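Local atomic coordinates of ribosomal protein s2-related protein (Deinococcus radiodurans, PDB entry 2JH3), a protein that binds a 4Fe-4S cluster and may act as a chelatase that inserts iron into sirohydrochlorin. Residues T326-R331 with L364-E369; L305-H310 with G354-L359. One frame throughout, in Å; residues are numbered along the deposited sequence.

Contact 1 of 2, residues T326-R331 with L364-E369; sequences TPEGLR and LRLGLE
Pro327 carries the contact, its ring turned toward the helix containing Gly367 and Leu366. The ring follows Thr326, the N-cap residue, whose OG1 accepts from Gly329 N at 2.9 Å and so ties off the first turn of its own helix. Pro327 CB rests 3.6 Å from Gly367 N and 3.9 Å from Leu366 CG, the proline and leucine side chains crossing at about a right angle. With no side chain on Gly367, the backbones come close here: the two CA atoms, of Pro327 and Gly367, are 4.1 Å apart. Two nearly parallel helices of the DR2241 stabilising domain, 327-333 and 361-371, meet in this way, their short segments crossing at -18°. Glu328 starts out away from the partner helix but bends at chi2 (83°), which brings OE2 back to 4.0 Å from Leu366 CD2; the same oxygen forms a salt bridge with Arg31 of helix 18-35. Further on, Leu330, its CG anti to the backbone N (chi1 175°), is carried toward the partner helix and sets CD2 3.9 Å from Gly367 O. A water donates to Pro327 O and to Gly367 O, at 2.7 Å from the latter, and bridges the two helices.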
loop_
_atom_site.group_PDB
_atom_site.type_symbol
_atom_site.label_atom_id
_atom_site.label_comp_id
_atom_site.label_asym_id
_atom_site.label_seq_id
_atom_site.Cartn_x
_atom_site.Cartn_y
_atom_site.Cartn_z
ATOM N N THR A 326 -10.444 -4.888 25.434
ATOM C CA THR A 326 -10.237 -6.342 25.379
ATOM C C THR A 326 -9.275 -6.640 24.201
ATOM O O THR A 326 -9.173 -5.868 23.244
ATOM C CB THR A 326 -11.552 -7.145 25.095
ATOM O OG1 THR A 326 -12.072 -6.705 23.856
ATOM C CG2 THR A 326 -12.602 -6.866 26.127
ATOM N N PRO A 327 -8.487 -7.692 24.305
ATOM C CA PRO A 327 -7.647 -8.148 23.146
ATOM C C PRO A 327 -8.426 -8.401 21.894
ATOM O O PRO A 327 -8.025 -8.078 20.762
ATOM C CB PRO A 327 -7.049 -9.454 23.676
ATOM C CG PRO A 327 -7.075 -9.303 25.125
ATOM C CD PRO A 327 -8.188 -8.471 25.519
ATOM N N GLU A 328 -9.629 -8.938 22.071
ATOM C CA GLU A 328 -10.463 -9.277 20.931
ATOM C C GLU A 328 -11.030 -8.038 20.242
ATOM O O GLU A 328 -11.205 -8.021 18.990
ATOM C CB GLU A 328 -11.616 -10.220 21.368
ATOM C CG GLU A 328 -11.222 -11.629 21.850
ATOM C CD GLU A 328 -10.783 -11.735 23.348
ATOM O OE1 GLU A 328 -10.699 -10.703 24.035
ATOM O OE2 GLU A 328 -10.574 -12.879 23.853
ATOM N N GLY A 329 -11.395 -7.036 21.007
ATOM C CA GLY A 329 -11.782 -5.750 20.449
ATOM C C GLY A 329 -10.698 -5.055 19.632
ATOM O O GLY A 329 -10.962 -4.450 18.575
ATOM N N LEU A 330 -9.501 -5.040 20.199
ATOM C CA LEU A 330 -8.311 -4.536 19.499
ATOM C C LEU A 330 -8.072 -5.268 18.189
ATOM O O LEU A 330 -7.806 -4.620 17.176
ATOM C CB LEU A 330 -7.105 -4.708 20.392
ATOM C CG LEU A 330 -5.701 -4.377 19.856
ATOM C CD1 LEU A 330 -5.699 -2.994 19.279
ATOM C CD2 LEU A 330 -4.693 -4.470 20.937
ATOM N N ARG A 331 -8.136 -6.599 18.221
ATOM C CA ARG A 331 -8.038 -7.474 17.045
ATOM C C ARG A 331 -9.077 -7.152 15.926
ATOM O O ARG A 331 -8.732 -6.873 14.745
ATOM C CB ARG A 331 -8.058 -8.953 17.493
ATOM C CG ARG A 331 -8.046 -9.966 16.318
ATOM C CD ARG A 331 -9.465 -10.519 16.025
ATOM N NE ARG A 331 -9.720 -11.626 16.986
ATOM C CZ ARG A 331 -10.782 -11.774 17.757
ATOM N NH1 ARG A 331 -11.827 -10.985 17.709
ATOM N NH2 ARG A 331 -10.817 -12.780 18.573
ATOM N N LEU A 364 -2.236 -8.049 28.244
ATOM C CA LEU A 364 -1.249 -7.481 27.307
ATOM C C LEU A 364 -0.733 -8.455 26.278
ATOM O O LEU A 364 -0.644 -8.127 25.081
ATOM C CB LEU A 364 -0.037 -6.846 28.070
ATOM C CG LEU A 364 1.001 -6.015 27.255
ATOM C CD1 LEU A 364 0.380 -4.873 26.555
ATOM C CD2 LEU A 364 2.123 -5.489 28.230
ATOM N N ARG A 365 -0.373 -9.662 26.722
ATOM C CA ARG A 365 0.180 -10.663 25.847
ATOM C C ARG A 365 -0.815 -11.071 24.776
ATOM O O ARG A 365 -0.480 -11.074 23.583
ATOM C CB ARG A 365 0.605 -11.878 26.634
ATOM C CG ARG A 365 1.125 -13.002 25.754
ATOM C CD ARG A 365 1.836 -14.069 26.519
ATOM N NE ARG A 365 1.165 -15.371 26.635
ATOM C CZ ARG A 365 0.159 -15.712 27.464
ATOM N NH1 ARG A 365 -0.484 -14.831 28.260
ATOM N NH2 ARG A 365 -0.249 -16.978 27.477
ATOM N N LEU A 366 -2.029 -11.468 25.187
ATOM C CA LEU A 366 -3.061 -11.797 24.152
ATOM C C LEU A 366 -3.342 -10.640 23.236
ATOM O O LEU A 366 -3.468 -10.830 22.084
ATOM C CB LEU A 366 -4.355 -12.370 24.764
ATOM C CG LEU A 366 -5.389 -12.954 23.763
ATOM C CD1 LEU A 366 -4.845 -14.108 22.963
ATOM C CD2 LEU A 366 -6.692 -13.363 24.527
ATOM N N GLY A 367 -3.447 -9.434 23.758
ATOM C CA GLY A 367 -3.549 -8.263 22.977
ATOM C C GLY A 367 -2.544 -8.087 21.878
ATOM O O GLY A 367 -2.880 -7.946 20.710
ATOM N N LEU A 368 -1.302 -8.229 22.256
ATOM C CA LEU A 368 -0.183 -8.113 21.332
ATOM C C LEU A 368 -0.030 -9.294 20.418
ATOM O O LEU A 368 0.344 -9.099 19.276
ATOM C CB LEU A 368 1.135 -7.874 22.119
ATOM C CG LEU A 368 1.809 -6.498 22.339
ATOM C CD1 LEU A 368 1.203 -5.279 21.628
ATOM C CD2 LEU A 368 2.100 -6.165 23.708
ATOM N N GLU A 369 -0.341 -10.504 20.895
ATOM C CA GLU A 369 -0.356 -11.666 20.058
ATOM C C GLU A 369 -1.454 -11.674 18.986
ATOM O O GLU A 369 -1.191 -12.164 17.874
ATOM C CB GLU A 369 -0.472 -12.951 20.861
ATOM C CG GLU A 369 -0.053 -14.141 20.008
ATOM C CD GLU A 369 1.469 -14.240 19.939
ATOM O OE1 GLU A 369 2.038 -14.609 20.998
ATOM O OE2 GLU A 369 2.088 -13.939 18.891
HETATM O O HOH W 1 -5.382 -7.578 19.671
#

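Contact 2 of 2, residues L305-H310 with G354-L359; sequences LFELRH and GWRAVL
Glu307 sends CG anti to the backbone N (chi1 -169°), while Arg356 holds its CG between backbone N and carbonyl carbon (chi1 78°) and bends at chi3; the two side chains thereby cross at about a right angle. Arg356 NE meets Glu307 OE1 at 2.9 Å, in the guanidinium plane but on the anti side of the carboxylate. The syn side of OE1 is taken by Arg309 NH2, also 2.9 Å away, and Arg309 NE reaches Glu307 OE2 from above the carboxylate plane, so this arginine grips side-on with two nitrogens. A water donates to Glu307 OE1 and accepts from Arg356 NH1, closing the network. Arg309 NH2 and Arg356 NE, 4.4 Å apart, share OE1 as acceptor, and the carboxylate probably balances much of the positive charge gathered round it. Replacing Glu307 with a glutamine would probably leave Arg309 and Arg356 close together without the negative charge between them.

The strands are antiparallel neighbours in the mixed five-stranded sheet of the stabilising domain, with Phe306-Leu359 and Leu308-Ala357 as hydrogen-bonded pairs and Glu307-Val358 as a non-hydrogen-bonded one. Leu308 N donates to Ala357 O at 2.8 Å, and Ala357 N returns a bond to Leu308 O.

On the face opposite the salt bridges, Leu308 CB packs 4.3 Å from Ala357 CB, and its CD1 meets Leu359 CD1. The Trp355 ring turns one face to the backbone of the other strand: Arg309 CA sits 4.0 Å from the centroid of its six-membered ring, a CH-pi contact over the face. A water between His310 N and Trp355 O covers part of that same face, and Trp355 NE1 donates to Pro352 O. At the far end, Leu305 CD1 touches Val358 CG1 at 3.7 Å.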
loop_
_atom_site.group_PDB
_atom_site.type_symbol
_atom_site.label_atom_id
_atom_site.label_comp_id
_atom_site.label_asym_id
_atom_site.label_seq_id
_atom_site.Cartn_x
_atom_site.Cartn_y
_atom_site.Cartn_z
ATOM N N LEU A 305 -2.346 -0.016 34.014
ATOM C CA LEU A 305 -2.716 -0.692 32.795
ATOM C C LEU A 305 -1.706 -0.220 31.694
ATOM O O LEU A 305 -0.718 0.447 31.977
ATOM C CB LEU A 305 -4.138 -0.283 32.378
ATOM C CG LEU A 305 -5.127 -0.383 33.544
ATOM C CD1 LEU A 305 -6.369 0.230 33.178
ATOM C CD2 LEU A 305 -5.328 -1.815 33.974
ATOM N N PHE A 306 -2.040 -0.572 30.459
ATOM C CA PHE A 306 -1.243 -0.166 29.328
ATOM C C PHE A 306 -2.137 0.454 28.303
ATOM O O PHE A 306 -3.276 -0.029 28.101
ATOM C CB PHE A 306 -0.495 -1.376 28.779
ATOM C CG PHE A 306 0.513 -1.866 29.697
ATOM C CD1 PHE A 306 1.787 -1.226 29.784
ATOM C CD2 PHE A 306 0.222 -2.933 30.521
ATOM C CE1 PHE A 306 2.711 -1.689 30.718
ATOM C CE2 PHE A 306 1.164 -3.377 31.472
ATOM C CZ PHE A 306 2.383 -2.761 31.545
ATOM N N GLU A 307 -1.635 1.459 27.608
ATOM C CA GLU A 307 -2.394 2.011 26.441
ATOM C C GLU A 307 -1.658 1.688 25.136
ATOM O O GLU A 307 -0.423 1.802 25.048
ATOM C CB GLU A 307 -2.573 3.517 26.547
ATOM C CG GLU A 307 -3.596 4.037 25.470
ATOM C CD GLU A 307 -3.349 5.450 24.891
ATOM O OE1 GLU A 307 -4.254 6.317 25.018
ATOM O OE2 GLU A 307 -2.283 5.696 24.307
ATOM N N LEU A 308 -2.387 1.203 24.143
ATOM C CA LEU A 308 -1.869 1.081 22.772
ATOM C C LEU A 308 -2.639 2.007 21.807
ATOM O O LEU A 308 -3.870 2.240 21.939
ATOM C CB LEU A 308 -1.984 -0.364 22.339
ATOM C CG LEU A 308 -1.195 -1.465 23.087
ATOM C CD1 LEU A 308 -1.806 -1.796 24.495
ATOM C CD2 LEU A 308 -1.209 -2.656 22.400
ATOM N N ARG A 309 -1.938 2.581 20.840
ATOM C CA ARG A 309 -2.581 3.351 19.762
ATOM C C ARG A 309 -1.634 3.326 18.578
ATOM O O ARG A 309 -0.490 2.890 18.686
ATOM C CB ARG A 309 -2.881 4.812 20.169
ATOM C CG ARG A 309 -1.676 5.639 20.369
ATOM C CD ARG A 309 -2.011 7.057 20.678
ATOM N NE ARG A 309 -2.859 7.287 21.883
ATOM C CZ ARG A 309 -3.401 8.461 22.160
ATOM N NH1 ARG A 309 -3.226 9.522 21.392
ATOM N NH2 ARG A 309 -4.095 8.618 23.233
ATOM N N HIS A 310 -2.102 3.822 17.431
ATOM C CA HIS A 310 -1.238 3.888 16.249
ATOM C C HIS A 310 -0.200 4.984 16.515
ATOM O O HIS A 310 -0.525 6.043 17.016
ATOM C CB HIS A 310 -2.084 4.204 15.036
ATOM C CG HIS A 310 -1.440 3.917 13.735
ATOM N ND1 HIS A 310 -0.363 4.620 13.269
ATOM C CD2 HIS A 310 -1.801 3.087 12.743
ATOM C CE1 HIS A 310 -0.070 4.199 12.050
ATOM N NE2 HIS A 310 -0.922 3.274 11.712
ATOM N N GLY A 354 -7.187 5.706 14.457
ATOM C CA GLY A 354 -8.456 6.084 15.074
ATOM C C GLY A 354 -8.940 5.357 16.324
ATOM O O GLY A 354 -10.003 5.663 16.861
ATOM N N TRP A 355 -8.074 4.530 16.855
ATOM C CA TRP A 355 -8.397 3.634 17.956
ATOM C C TRP A 355 -7.426 3.769 19.116
ATOM O O TRP A 355 -6.304 4.281 18.955
ATOM C CB TRP A 355 -8.449 2.210 17.439
ATOM C CG TRP A 355 -7.105 1.756 16.886
ATOM C CD1 TRP A 355 -6.707 1.856 15.621
ATOM C CD2 TRP A 355 -6.006 1.149 17.601
ATOM N NE1 TRP A 355 -5.464 1.400 15.474
ATOM C CE2 TRP A 355 -4.977 0.985 16.686
ATOM C CE3 TRP A 355 -5.800 0.760 18.928
ATOM C CZ2 TRP A 355 -3.744 0.395 17.029
ATOM C CZ3 TRP A 355 -4.596 0.171 19.268
ATOM C CH2 TRP A 355 -3.574 0.029 18.339
ATOM N N ARG A 356 -7.837 3.352 20.314
ATOM C CA ARG A 356 -6.892 3.172 21.455
ATOM C C ARG A 356 -7.288 1.966 22.318
ATOM O O ARG A 356 -8.468 1.765 22.586
ATOM C CB ARG A 356 -6.763 4.429 22.332
ATOM C CG ARG A 356 -7.840 4.702 23.305
ATOM C CD ARG A 356 -7.842 6.067 23.880
ATOM N NE ARG A 356 -7.157 6.137 25.182
ATOM C CZ ARG A 356 -7.710 5.873 26.361
ATOM N NH1 ARG A 356 -6.991 5.998 27.461
ATOM N NH2 ARG A 356 -8.992 5.555 26.453
ATOM N N ALA A 357 -6.344 1.132 22.691
ATOM C CA ALA A 357 -6.681 0.004 23.504
ATOM C C ALA A 357 -6.158 0.239 24.879
ATOM O O ALA A 357 -4.971 0.577 25.036
ATOM C CB ALA A 357 -6.095 -1.293 22.955
ATOM N N VAL A 358 -6.986 0.003 25.899
ATOM C CA VAL A 358 -6.501 0.057 27.285
ATOM C C VAL A 358 -6.592 -1.322 27.875
ATOM O O VAL A 358 -7.676 -1.865 28.007
ATOM C CB VAL A 358 -7.262 1.102 28.090
ATOM C CG1 VAL A 358 -6.881 1.052 29.593
ATOM C CG2 VAL A 358 -6.965 2.477 27.578
ATOM N N LEU A 359 -5.433 -1.948 28.137
ATOM C CA LEU A 359 -5.335 -3.350 28.564
ATOM C C LEU A 359 -4.672 -3.510 29.952
ATOM O O LEU A 359 -3.774 -2.794 30.307
ATOM C CB LEU A 359 -4.499 -4.201 27.566
ATOM C CG LEU A 359 -5.017 -4.267 26.141
ATOM C CD1 LEU A 359 -4.193 -5.152 25.246
ATOM C CD2 LEU A 359 -6.500 -4.668 26.034
HETATM O O HOH W 2 -4.772 8.097 27.319
HETATM O O HOH W 3 -4.730 4.568 16.912
#

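Contacts 1 and 2 are two layers of one domain, with centres about 10 Å apart: the helix pair of contact 1 packs on the sheet face that carries Leu308, Ala357 and Leu359. Leu330 CD1 comes within 3.4 Å of Trp355 CZ3, while Leu368 CD1 lies 3.6 Å from Leu308 CD2. Nearer the start of the helices, Leu359 CD1 reaches Gly367 CA at 3.9 Å, so the glycine that lets Pro327 approach also receives a leucine from the sheet. The chain alternates between the layers, passing from strand 305-310 to helix 327-333, strand 355-359 and helix 361-371. Both contacts lie away from the 4Fe-4S cluster held by Cys422, Cys425, Cys450 and Cys454.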